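PfEMP1 variant 2 of strain MC (Plasmodium falciparum, PDB 3C64) is a cell-adhesion protein that probably binds host receptors such as CD36, and is represented here by the MC179 part of its cysteine-rich interdomain region. Local coordinates at residues L95-Q100 and G122-A127. Sequence-based numbering, arbitrary orientation.
Sequences LLEIIQ and GGIDFA
E97 and L96 of helix 81-102 meet I124 and F126 of the loop that leads from helix 106-118 to helix 130-136, a helix-loop packing contact within the all-helical CIDR fold. Glutamate offers its two methylenes to the ring of F126 and a carboxylate oxygen to a C-H, with no hydrogen bond across the contact. E97 CB lies at the edge of the F126 ring, in the ring plane and 3.9 Å from F126 CZ. E97 CG is 3.9 Å from F126 CE1. With CG anti to the backbone N (chi1 -177°) and a bend at chi2 (67°), the chain carries the carboxylate round toward the loop. E97 CD is 3.8 Å from F126 CE1, and E97 OE1 comes within 3.3 Å of F126 CE1, near the ring plane. There the slightly positive rim of the aromatic C-H bonds can favour an oxygen; the carboxylate and ring planes stand 59° apart. OE2 lies close to D101 OD2, a crowding of like charges that would probably raise the proton affinity of one of the two acids.

A branched, wholly apolar side chain suits position 124, because its branches can meet L96, E97 and Q100 at once, L96 and Q100 being one helical turn apart. I124 lays CG1 against L96 CB at 3.7 Å, while the amide end of Q100, on an extended chain, reaches across beside CD1. D125 N donates a hydrogen bond to D93 OD1, a further tie of the loop to helix 81-102. Phenylalanine also suits the dimer interface, since its ring stacks on F126 of the second subunit, whose E97 packs against it as well. Within this chain, I124 CD1 lies 3.4 Å from E97 OE1, so a methyl group and the F126 ring edge both adjoin that oxygen.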
loop_
_atom_site.group_PDB
_atom_site.type_symbol
_atom_site.label_atom_id
_atom_site.label_comp_id
_atom_site.label_asym_id
_atom_site.label_seq_id
_atom_site.Cartn_x
_atom_site.Cartn_y
_atom_site.Cartn_z
ATOM N N LEU A 95 7.083 3.348 0.177
ATOM C CA LEU A 95 7.825 4.549 -0.215
ATOM C C LEU A 95 7.176 5.171 -1.449
ATOM O O LEU A 95 6.712 6.309 -1.416
ATOM C CB LEU A 95 9.273 4.191 -0.567
ATOM C CG LEU A 95 10.443 5.188 -0.464
ATOM C CD1 LEU A 95 11.368 4.976 -1.653
ATOM C CD2 LEU A 95 9.997 6.632 -0.415
ATOM N N LEU A 96 7.176 4.404 -2.531
ATOM C CA LEU A 96 6.618 4.797 -3.814
ATOM C C LEU A 96 5.156 5.207 -3.784
ATOM O O LEU A 96 4.766 6.158 -4.459
ATOM C CB LEU A 96 6.804 3.652 -4.811
ATOM C CG LEU A 96 8.116 3.600 -5.596
ATOM C CD1 LEU A 96 9.265 4.240 -4.830
ATOM C CD2 LEU A 96 8.437 2.150 -5.961
ATOM N N GLU A 97 4.347 4.472 -3.024
ATOM C CA GLU A 97 2.918 4.744 -2.916
ATOM C C GLU A 97 2.672 6.056 -2.198
ATOM O O GLU A 97 1.919 6.905 -2.667
ATOM C CB GLU A 97 2.217 3.607 -2.167
ATOM C CG GLU A 97 0.703 3.749 -2.062
ATOM C CD GLU A 97 -0.022 3.633 -3.403
ATOM O OE1 GLU A 97 0.416 2.867 -4.283
ATOM O OE2 GLU A 97 -1.053 4.301 -3.570
ATOM N N ILE A 98 3.302 6.209 -1.044
ATOM C CA ILE A 98 3.159 7.409 -0.260
ATOM C C ILE A 98 3.566 8.637 -1.064
ATOM O O ILE A 98 2.838 9.626 -1.064
ATOM C CB ILE A 98 3.935 7.290 1.067
ATOM C CG1 ILE A 98 3.244 6.245 1.953
ATOM C CG2 ILE A 98 4.027 8.647 1.769
ATOM C CD1 ILE A 98 3.890 6.023 3.301
ATOM N N ILE A 99 4.688 8.563 -1.785
ATOM C CA ILE A 99 5.141 9.690 -2.599
ATOM C C ILE A 99 4.086 9.980 -3.668
ATOM O O ILE A 99 3.641 11.118 -3.826
ATOM C CB ILE A 99 6.498 9.422 -3.316
ATOM C CG1 ILE A 99 7.654 9.368 -2.310
ATOM C CG2 ILE A 99 6.768 10.507 -4.362
ATOM C CD1 ILE A 99 7.857 10.644 -1.543
ATOM N N GLN A 100 3.658 8.929 -4.358
ATOM C CA GLN A 100 2.664 9.043 -5.412
ATOM C C GLN A 100 1.315 9.596 -4.930
ATOM O O GLN A 100 0.667 10.362 -5.641
ATOM C CB GLN A 100 2.481 7.679 -6.069
ATOM C CG GLN A 100 1.444 7.637 -7.159
ATOM C CD GLN A 100 1.375 6.287 -7.833
ATOM O OE1 GLN A 100 0.399 5.561 -7.677
ATOM N NE2 GLN A 100 2.426 5.933 -8.577
ATOM N N GLY A 122 11.267 -2.057 -9.993
ATOM C CA GLY A 122 9.901 -2.400 -10.346
ATOM C C GLY A 122 8.929 -1.380 -9.783
ATOM O O GLY A 122 9.224 -0.733 -8.781
ATOM N N GLY A 123 7.798 -1.183 -10.452
ATOM C CA GLY A 123 6.809 -0.240 -9.952
ATOM C C GLY A 123 6.061 -0.840 -8.771
ATOM O O GLY A 123 6.367 -1.951 -8.329
ATOM N N ILE A 124 5.078 -0.113 -8.257
ATOM C CA ILE A 124 4.278 -0.586 -7.126
ATOM C C ILE A 124 3.485 -1.861 -7.464
ATOM O O ILE A 124 2.859 -1.965 -8.524
ATOM C CB ILE A 124 3.289 0.494 -6.669
ATOM C CG1 ILE A 124 4.040 1.764 -6.275
ATOM C CG2 ILE A 124 2.443 -0.020 -5.528
ATOM C CD1 ILE A 124 3.166 3.016 -6.295
ATOM N N ASP A 125 3.527 -2.831 -6.557
ATOM C CA ASP A 125 2.811 -4.088 -6.744
ATOM C C ASP A 125 2.365 -4.622 -5.383
ATOM O O ASP A 125 3.077 -5.385 -4.736
ATOM C CB ASP A 125 3.700 -5.113 -7.462
ATOM C CG ASP A 125 2.996 -6.454 -7.692
ATOM O OD1 ASP A 125 1.755 -6.466 -7.887
ATOM O OD2 ASP A 125 3.689 -7.497 -7.682
ATOM N N PHE A 126 1.187 -4.199 -4.946
ATOM C CA PHE A 126 0.660 -4.639 -3.670
ATOM C C PHE A 126 0.160 -6.068 -3.666
ATOM O O PHE A 126 0.264 -6.750 -2.654
ATOM C CB PHE A 126 -0.426 -3.697 -3.184
ATOM C CG PHE A 126 0.110 -2.449 -2.592
ATOM C CD1 PHE A 126 -0.001 -1.241 -3.261
ATOM C CD2 PHE A 126 0.768 -2.482 -1.364
ATOM C CE1 PHE A 126 0.537 -0.077 -2.716
ATOM C CE2 PHE A 126 1.308 -1.331 -0.811
ATOM C CZ PHE A 126 1.192 -0.122 -1.488
ATOM N N ALA A 127 -0.340 -6.537 -4.802
ATOM C CA ALA A 127 -0.848 -7.897 -4.894
ATOM C C ALA A 127 0.164 -8.899 -4.341
ATOM O O ALA A 127 -0.204 -9.818 -3.613
ATOM C CB ALA A 127 -1.196 -8.228 -6.329
#